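Local coordinates for protein excinuclease ABC, subunit A. (Deinococcus radiodurans, PDB 2VF7) that probably recognises damaged DNA as an ATP-hydrolysing, zinc-containing UvrA-family ABC protein of nucleotide excision repair, at residues V230-T235 and E248-G253; I196-G201 and A237-A242; V524-T529 and W801-G806. The protein carries 1 engineered substitution. One frame throughout, in Å; residues are numbered along the deposited sequence. Where two conformers were deposited one is given.

Contact 1: residues V230-T235 and E248-G253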
loop_
_atom_site.group_PDB
_atom_site.type_symbol
_atom_site.label_atom_id
_atom_site.label_comp_id
_atom_site.label_asym_id
_atom_site.label_seq_id
_atom_site.Cartn_x
_atom_site.Cartn_y
_atom_site.Cartn_z
ATOM N N VAL A 230 18.021 -16.524 32.554
ATOM C CA VAL A 230 17.077 -17.603 32.864
ATOM C C VAL A 230 17.509 -19.012 32.521
ATOM O O VAL A 230 18.220 -19.226 31.558
ATOM C CB VAL A 230 15.520 -17.233 32.747
ATOM C CG1 VAL A 230 15.253 -15.939 31.971
ATOM C CG2 VAL A 230 14.648 -18.419 32.214
ATOM N N TYR A 231 17.145 -19.960 33.380
ATOM C CA TYR A 231 17.592 -21.351 33.299
ATOM C C TYR A 231 16.371 -22.270 33.333
ATOM O O TYR A 231 15.934 -22.687 34.419
ATOM C CB TYR A 231 18.505 -21.689 34.486
ATOM C CG TYR A 231 19.698 -20.776 34.686
ATOM C CD1 TYR A 231 20.915 -21.058 34.075
ATOM C CD2 TYR A 231 19.624 -19.651 35.503
ATOM C CE1 TYR A 231 22.030 -20.229 34.249
ATOM C CE2 TYR A 231 20.739 -18.813 35.679
ATOM C CZ TYR A 231 21.933 -19.119 35.049
ATOM O OH TYR A 231 23.058 -18.338 35.223
ATOM N N PRO A 232 15.801 -22.561 32.141
ATOM C CA PRO A 232 14.703 -23.505 31.954
ATOM C C PRO A 232 15.002 -24.951 32.424
ATOM O O PRO A 232 16.102 -25.465 32.209
ATOM C CB PRO A 232 14.477 -23.475 30.441
ATOM C CG PRO A 232 15.008 -22.151 29.998
ATOM C CD PRO A 232 16.208 -21.949 30.857
ATOM N N GLY A 233 14.012 -25.596 33.051
ATOM C CA GLY A 233 14.106 -27.019 33.399
ATOM C C GLY A 233 14.955 -27.281 34.629
ATOM O O GLY A 233 15.092 -28.426 35.051
ATOM N N LEU A 234 15.536 -26.229 35.207
ATOM C CA LEU A 234 16.198 -26.364 36.496
ATOM C C LEU A 234 15.209 -26.188 37.647
ATOM O O LEU A 234 14.241 -25.418 37.569
ATOM C CB LEU A 234 17.383 -25.399 36.665
ATOM C CG LEU A 234 18.599 -25.430 35.720
ATOM C CD1 LEU A 234 19.729 -24.556 36.283
ATOM C CD2 LEU A 234 19.095 -26.841 35.511
ATOM N N THR A 235 15.484 -26.922 38.712
ATOM C CA THR A 235 14.800 -26.794 39.973
ATOM C C THR A 235 15.284 -25.507 40.653
ATOM O O THR A 235 16.401 -25.039 40.363
ATOM C CB THR A 235 15.060 -28.077 40.820
ATOM O OG1 THR A 235 13.914 -28.368 41.629
ATOM C CG2 THR A 235 16.296 -27.953 41.697
ATOM N N GLU A 248 26.466 -20.366 32.034
ATOM C CA GLU A 248 25.835 -19.642 30.940
ATOM C C GLU A 248 24.330 -19.683 31.109
ATOM O O GLU A 248 23.750 -20.773 31.223
ATOM C CB GLU A 248 26.197 -20.250 29.562
ATOM C CG GLU A 248 27.665 -20.095 29.095
ATOM C CD GLU A 248 27.954 -20.718 27.705
ATOM O OE1 GLU A 248 27.366 -21.777 27.382
ATOM O OE2 GLU A 248 28.780 -20.154 26.934
ATOM N N PRO A 249 23.682 -18.497 31.119
ATOM C CA PRO A 249 22.215 -18.435 31.114
ATOM C C PRO A 249 21.708 -18.870 29.760
ATOM O O PRO A 249 22.305 -18.500 28.755
ATOM C CB PRO A 249 21.915 -16.944 31.320
ATOM C CG PRO A 249 23.244 -16.274 31.661
ATOM C CD PRO A 249 24.312 -17.156 31.115
ATOM N N SER A 250 20.624 -19.642 29.713
ATOM C CA SER A 250 20.043 -20.044 28.430
ATOM C C SER A 250 19.632 -18.813 27.604
ATOM O O SER A 250 19.927 -18.728 26.411
ATOM C CB SER A 250 18.843 -20.970 28.643
ATOM O OG SER A 250 19.182 -22.076 29.462
ATOM N N TYR A 251 18.936 -17.875 28.260
ATOM C CA TYR A 251 18.581 -16.596 27.669
ATOM C C TYR A 251 18.444 -15.566 28.779
ATOM O O TYR A 251 18.559 -15.904 29.954
ATOM C CB TYR A 251 17.311 -16.702 26.813
ATOM C CG TYR A 251 16.031 -17.060 27.553
ATOM C CD1 TYR A 251 15.718 -18.389 27.837
ATOM C CD2 TYR A 251 15.113 -16.068 27.930
ATOM C CE1 TYR A 251 14.554 -18.732 28.500
ATOM C CE2 TYR A 251 13.956 -16.395 28.591
ATOM C CZ TYR A 251 13.679 -17.745 28.869
ATOM O OH TYR A 251 12.529 -18.097 29.532
ATOM N N MET A 252 18.273 -14.299 28.380
ATOM C CA MET A 252 17.989 -13.195 29.291
ATOM C C MET A 252 16.524 -12.890 29.175
ATOM O O MET A 252 16.051 -12.573 28.083
ATOM C CB MET A 252 18.782 -11.933 28.920
ATOM C CG MET A 252 20.299 -12.096 28.898
ATOM S SD MET A 252 21.025 -12.435 30.519
ATOM C CE MET A 252 20.237 -11.205 31.565
ATOM N N GLY A 253 15.812 -12.954 30.306
ATOM C CA GLY A 253 14.364 -12.750 30.309
ATOM C C GLY A 253 14.011 -11.384 30.848
ATOM O O GLY A 253 14.760 -10.841 31.661
#
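The two-stranded antiparallel sheet of the UvrA DNA-binding domain, strands 227-230 and 251-254 with helix 236-245 in the connection, ends where Val-230 pairs with Tyr-251. Val-230 N gives a nearly straight bond to Tyr-251 O (2.7 Å, 171° at the hydrogen). Past it the ladder frays: the bond from Ser-250 N back to Val-230 O is weak and bent. The branched valine suits the pairing position because its two methyls share the tyrosine ring. Val-230 CG1 sits over one face of the Tyr-251 ring, 4.0 Å from the centroid, in a CH-pi contact, while Val-230 CG2 lies 3.5 Å from Tyr-251 CZ. With chi1 at 64°, Tyr-251 CG lies between its own backbone N and carbonyl carbon, which turns a face of the ring to this valine. Pro-232 CG approaches the edge of the Tyr-251 ring at CE1. The chain then reverses in a type II turn, Tyr-231 to Leu-234, with Gly-233 supplying the positive phi. Tyr-231 points its CB away, yet its ring swings back beside Pro-249, and its OH is hydrogen-bonded to Met-247 O; a leucine in its place would probably leave that carbonyl without its phenol partner and open a gap between Pro-249 and Ala-242 of helix 236-245. Tyr-231 CE1 lies 3.6 Å from Pro-249 CA and 3.5 Å from Glu-248 O, both approaching the ring obliquely.

Contact 2: residues I196-G201 and A237-A242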
loop_
_atom_site.group_PDB
_atom_site.type_symbol
_atom_site.label_atom_id
_atom_site.label_comp_id
_atom_site.label_asym_id
_atom_site.label_seq_id
_atom_site.Cartn_x
_atom_site.Cartn_y
_atom_site.Cartn_z
ATOM N N ILE A 196 11.438 -16.436 35.480
ATOM C CA ILE A 196 12.060 -15.168 35.863
ATOM C C ILE A 196 11.998 -15.023 37.379
ATOM O O ILE A 196 13.018 -14.710 38.005
ATOM C CB ILE A 196 11.457 -13.926 35.108
ATOM C CG1 ILE A 196 11.859 -13.961 33.641
ATOM C CG2 ILE A 196 11.906 -12.579 35.757
ATOM C CD1 ILE A 196 11.088 -13.039 32.824
ATOM N N LEU A 197 10.822 -15.256 37.967
ATOM C CA LEU A 197 10.666 -15.247 39.425
ATOM C C LEU A 197 11.570 -16.203 40.201
ATOM O O LEU A 197 11.969 -15.860 41.308
ATOM C CB LEU A 197 9.198 -15.454 39.857
ATOM C CG LEU A 197 8.104 -14.481 39.375
ATOM C CD1 LEU A 197 6.753 -14.781 40.019
ATOM C CD2 LEU A 197 8.518 -13.029 39.624
ATOM N N VAL A 198 11.904 -17.386 39.664
ATOM C CA VAL A 198 12.792 -18.307 40.411
ATOM C C VAL A 198 14.233 -17.806 40.435
ATOM O O VAL A 198 14.927 -17.987 41.457
ATOM C CB VAL A 198 12.717 -19.830 39.981
ATOM C CG1 VAL A 198 11.275 -20.254 39.665
ATOM C CG2 VAL A 198 13.592 -20.113 38.822
ATOM N N THR A 199 14.667 -17.145 39.350
ATOM C CA THR A 199 15.979 -16.461 39.295
ATOM C C THR A 199 16.026 -15.352 40.353
ATOM O O THR A 199 17.020 -15.154 41.049
ATOM C CB THR A 199 16.254 -15.879 37.850
ATOM O OG1 THR A 199 16.552 -16.950 36.960
ATOM C CG2 THR A 199 17.409 -14.908 37.819
ATOM N N LEU A 200 14.928 -14.624 40.474
ATOM C CA LEU A 200 14.849 -13.547 41.439
ATOM C C LEU A 200 14.708 -14.036 42.881
ATOM O O LEU A 200 14.728 -13.219 43.789
ATOM C CB LEU A 200 13.688 -12.613 41.106
ATOM C CG LEU A 200 13.802 -11.689 39.905
ATOM C CD1 LEU A 200 12.520 -10.894 39.828
ATOM C CD2 LEU A 200 15.018 -10.772 40.063
ATOM N N GLY A 201 14.555 -15.343 43.087
ATOM C CA GLY A 201 14.565 -15.944 44.434
ATOM C C GLY A 201 13.219 -15.909 45.145
ATOM O O GLY A 201 13.141 -15.997 46.388
ATOM N N ALA A 237 16.523 -24.901 43.646
ATOM C CA ALA A 237 17.820 -25.080 44.298
ATOM C C ALA A 237 18.956 -25.151 43.281
ATOM O O ALA A 237 20.019 -24.589 43.516
ATOM C CB ALA A 237 17.827 -26.307 45.198
ATOM N N GLU A 238 18.735 -25.816 42.151
ATOM C CA GLU A 238 19.820 -25.936 41.179
ATOM C C GLU A 238 19.972 -24.711 40.282
ATOM O O GLU A 238 21.006 -24.542 39.662
ATOM C CB GLU A 238 19.807 -27.274 40.428
ATOM C CG GLU A 238 18.780 -27.459 39.348
ATOM C CD GLU A 238 18.473 -28.943 39.064
ATOM O OE1 GLU A 238 19.105 -29.826 39.675
ATOM O OE2 GLU A 238 17.584 -29.227 38.241
ATOM N N THR A 239 18.954 -23.851 40.259
ATOM C CA THR A 239 19.037 -22.486 39.705
ATOM C C THR A 239 19.927 -21.570 40.549
ATOM O O THR A 239 20.690 -20.757 40.015
ATOM C CB THR A 239 17.637 -21.830 39.556
ATOM O OG1 THR A 239 16.832 -22.601 38.653
ATOM C CG2 THR A 239 17.740 -20.385 39.023
ATOM N N GLN A 240 19.847 -21.695 41.868
ATOM C CA GLN A 240 20.665 -20.858 42.745
ATOM C C GLN A 240 22.131 -21.241 42.715
ATOM O O GLN A 240 23.000 -20.397 42.990
ATOM C CB GLN A 240 20.154 -20.886 44.185
ATOM C CG GLN A 240 18.765 -20.289 44.372
ATOM C CD GLN A 240 18.670 -18.829 43.934
ATOM O OE1 GLN A 240 19.644 -18.080 43.988
ATOM N NE2 GLN A 240 17.488 -18.428 43.488
ATOM N N ARG A 241 22.400 -22.510 42.411
ATOM C CA ARG A 241 23.773 -23.016 42.289
ATOM C C ARG A 241 24.349 -22.669 40.929
ATOM O O ARG A 241 25.545 -22.466 40.795
ATOM C CB ARG A 241 23.834 -24.536 42.546
ATOM C CG ARG A 241 23.118 -24.941 43.855
ATOM C CD ARG A 241 23.394 -26.391 44.297
ATOM N NE ARG A 241 22.318 -27.332 43.964
ATOM C CZ ARG A 241 22.331 -28.150 42.913
ATOM N NH1 ARG A 241 23.362 -28.162 42.059
ATOM N NH2 ARG A 241 21.309 -28.967 42.712
ATOM N N ALA A 242 23.487 -22.625 39.923
ATOM C CA ALA A 242 23.838 -22.125 38.600
ATOM C C ALA A 242 24.297 -20.669 38.724
ATOM O O ALA A 242 25.391 -20.329 38.284
ATOM C CB ALA A 242 22.649 -22.245 37.661
#
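In Thr-239 a chi1 of -61° puts OG1 beside the backbone N and leaves the methyl CG2 anti to that N, set between Val-198 and Thr-199, while Gln-240 folds at chi2 (-59°) and brings its amide back to the end of helix 187-199. The threonine is the middle of the contact. Thr-239 CG2 stands 4.2 Å from Val-198 CG2 and equally far from Thr-199 OG1, the side chains crossing at about a right angle on both counts. These are loose van der Waals approaches, and the hydroxyls are engaged by other groups: Thr-239 OG1 bonds Thr-235 O, one turn back, and Thr-199 OG1 bonds Pro-229 O. Threonine suits position 239 by offering a methyl to packing while its hydroxyl is tied to a carbonyl; in Thr-199 the carbonyl-bonded hydroxyl is also what meets that methyl. Gln-240, modelled in two conformers, reaches across in one of them toward Val-198 O and Gly-201 CA without a hydrogen bond, so this approach is not firm. Gly-201 closes the helix in a Schellman motif, and its positive phi (85°) is easily taken up by a residue without CB. Val-198 also packs on Val-204. Thus helix 236-245 lies against the C-terminal end of helix 187-199, whose Ile-196, Thr-199 and Leu-200 rest on Val-228 of strand 227-230, while Leu-197 and Leu-200 meet helix 213-221.

Contact 3: residues V524-T529 and W801-G806; sequences VMTSVT and WVLDIG
Thr-529, Trp-801 and Leu-803 lose the most surface where strands 525-529 and 801-805 run side by side, their axes 4.7 Å apart and 18° from parallel. Thr-529 bonds to strand 801-805 through both its backbone N and O: N donates to Leu-803 O (3.0 Å) and O accepts from Ile-805 N (2.9 Å), each donor tilted out of the carbonyl plane. Its chi1 of 70° sets OG1 between the backbone N and carbonyl carbon, where it donates to Asp-804 OD1, although the position of that oxygen is less sure; the other carboxylate oxygen bonds Ser-831 OG. Such partners offset the cost of burying a hydroxyl and a carboxylate. Trp-801 lies at the opposite end of the ladder, where both its backbone bonds are weak. Its CB starts beside Thr-526, but the indole leads away to meet Trp-502 edge-to-face; Thr-526 CG2 lies at the ring edge, 3.9 Å from Trp-801 CD1, with Leu-803 CD1 also at the edge. Leu-803 sits between them: its N bonds Ser-527 O nearly straight (3.0 Å, 173°), and its CD1 meets Thr-526 CG2 on an apolar face where Leu-803 also touches Val-518 and Phe-520. Strand 525-529 runs into the Walker A loop, whose Ser-534 and Lys-536 bind ADP, so this pair of parallel strands belongs to the core sheet of an ABC-type nucleotide-binding domain.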
loop_
_atom_site.group_PDB
_atom_site.type_symbol
_atom_site.label_atom_id
_atom_site.label_comp_id
_atom_site.label_asym_id
_atom_site.label_seq_id
_atom_site.Cartn_x
_atom_site.Cartn_y
_atom_site.Cartn_z
ATOM N N VAL A 524 -46.500 -24.519 10.126
ATOM C CA VAL A 524 -46.826 -23.747 8.921
ATOM C C VAL A 524 -45.630 -22.851 8.603
ATOM O O VAL A 524 -44.776 -22.611 9.462
ATOM C CB VAL A 524 -48.113 -22.896 9.165
ATOM C CG1 VAL A 524 -48.386 -21.953 8.048
ATOM C CG2 VAL A 524 -49.324 -23.809 9.348
ATOM N N MET A 525 -45.554 -22.386 7.360
ATOM C CA MET A 525 -44.491 -21.488 6.923
ATOM C C MET A 525 -44.964 -20.015 6.767
ATOM O O MET A 525 -45.891 -19.732 6.001
ATOM C CB MET A 525 -43.843 -22.050 5.650
ATOM C CG MET A 525 -43.636 -21.049 4.560
ATOM S SD MET A 525 -41.950 -21.018 3.986
ATOM C CE MET A 525 -41.602 -19.253 4.139
ATOM N N THR A 526 -44.310 -19.110 7.511
ATOM C CA THR A 526 -44.621 -17.668 7.526
ATOM C C THR A 526 -43.491 -16.818 6.937
ATOM O O THR A 526 -42.310 -17.036 7.222
ATOM C CB THR A 526 -44.905 -17.133 8.974
ATOM O OG1 THR A 526 -45.846 -17.970 9.641
ATOM C CG2 THR A 526 -45.474 -15.707 8.948
ATOM N N SER A 527 -43.881 -15.847 6.112
ATOM C CA SER A 527 -42.996 -14.818 5.580
ATOM C C SER A 527 -43.209 -13.513 6.330
ATOM O O SER A 527 -44.324 -13.033 6.459
ATOM C CB SER A 527 -43.278 -14.603 4.087
ATOM O OG SER A 527 -42.801 -15.689 3.308
ATOM N N VAL A 528 -42.132 -12.924 6.817
ATOM C CA VAL A 528 -42.210 -11.617 7.461
ATOM C C VAL A 528 -41.664 -10.531 6.519
ATOM O O VAL A 528 -40.445 -10.390 6.327
ATOM C CB VAL A 528 -41.478 -11.623 8.803
ATOM C CG1 VAL A 528 -41.567 -10.269 9.451
ATOM C CG2 VAL A 528 -42.068 -12.720 9.721
ATOM N N THR A 529 -42.592 -9.760 5.959
ATOM C CA THR A 529 -42.301 -8.769 4.945
ATOM C C THR A 529 -42.437 -7.311 5.429
ATOM O O THR A 529 -42.893 -7.052 6.536
ATOM C CB THR A 529 -43.187 -9.003 3.681
ATOM O OG1 THR A 529 -44.544 -8.683 3.978
ATOM C CG2 THR A 529 -43.136 -10.443 3.228
ATOM N N TRP A 801 -48.841 -18.225 5.529
ATOM C CA TRP A 801 -49.226 -17.033 6.296
ATOM C C TRP A 801 -48.227 -15.889 6.014
ATOM O O TRP A 801 -47.131 -16.149 5.507
ATOM C CB TRP A 801 -49.256 -17.373 7.787
ATOM C CG TRP A 801 -49.960 -16.369 8.654
ATOM C CD1 TRP A 801 -49.373 -15.396 9.405
ATOM C CD2 TRP A 801 -51.376 -16.242 8.866
ATOM N NE1 TRP A 801 -50.314 -14.672 10.067
ATOM C CE2 TRP A 801 -51.562 -15.166 9.763
ATOM C CE3 TRP A 801 -52.504 -16.936 8.393
ATOM C CZ2 TRP A 801 -52.839 -14.753 10.193
ATOM C CZ3 TRP A 801 -53.775 -16.529 8.826
ATOM C CH2 TRP A 801 -53.927 -15.442 9.707
ATOM N N VAL A 802 -48.606 -14.638 6.307
ATOM C CA VAL A 802 -47.746 -13.456 6.062
ATOM C C VAL A 802 -47.911 -12.378 7.139
ATOM O O VAL A 802 -49.026 -12.067 7.545
ATOM C CB VAL A 802 -47.981 -12.800 4.653
ATOM C CG1 VAL A 802 -47.134 -11.542 4.485
ATOM C CG2 VAL A 802 -47.696 -13.775 3.508
ATOM N N LEU A 803 -46.790 -11.811 7.584
ATOM C CA LEU A 803 -46.772 -10.700 8.544
ATOM C C LEU A 803 -46.129 -9.450 7.937
ATOM O O LEU A 803 -44.909 -9.378 7.772
ATOM C CB LEU A 803 -46.012 -11.098 9.819
ATOM C CG LEU A 803 -46.747 -11.620 11.065
ATOM C CD1 LEU A 803 -47.502 -12.909 10.804
ATOM C CD2 LEU A 803 -45.736 -11.856 12.166
ATOM N N ASP A 804 -46.950 -8.468 7.602
ATOM C CA ASP A 804 -46.442 -7.233 7.023
ATOM C C ASP A 804 -46.114 -6.256 8.140
ATOM O O ASP A 804 -46.971 -5.902 8.936
ATOM C CB ASP A 804 -47.458 -6.621 6.054
ATOM C CG ASP A 804 -46.834 -5.617 5.127
ATOM O OD1 ASP A 804 -45.789 -5.938 4.539
ATOM O OD2 ASP A 804 -47.382 -4.511 4.955
ATOM N N ILE A 805 -44.862 -5.830 8.196
ATOM C CA ILE A 805 -44.378 -5.030 9.301
ATOM C C ILE A 805 -44.215 -3.575 8.909
ATOM O O ILE A 805 -43.787 -3.266 7.794
ATOM C CB ILE A 805 -43.061 -5.606 9.873
ATOM C CG1 ILE A 805 -43.311 -6.981 10.523
ATOM C CG2 ILE A 805 -42.410 -4.643 10.863
ATOM C CD1 ILE A 805 -44.488 -7.054 11.543
ATOM N N GLY A 806 -44.608 -2.710 9.851
ATOM C CA GLY A 806 -44.445 -1.241 9.837
ATOM C C GLY A 806 -44.766 -0.573 8.528
ATOM O O GLY A 806 -44.421 -1.118 7.470
#

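Contacts 1 and 2 are neighbours in the DNA-binding domain, with centres about 9 Å apart, and their segments alternate along the chain. Contact 2 lies on helix 236-245, which the segments of contact 1 flank and against which Leu-234 and Tyr-231 pack. Both are partly buried, contact 2 the smaller, and mostly van der Waals, contact 1 adding a single good backbone bond and aromatic packing, contact 2 no hydrogen bond across it. Contact 3 lies about 68 Å from contact 1 and 71 Å from contact 2, between centres, on the opposite side of the chain's centre. There nearly every touching residue is buried, and a continuous parallel ladder does the holding, beside a nucleotide site.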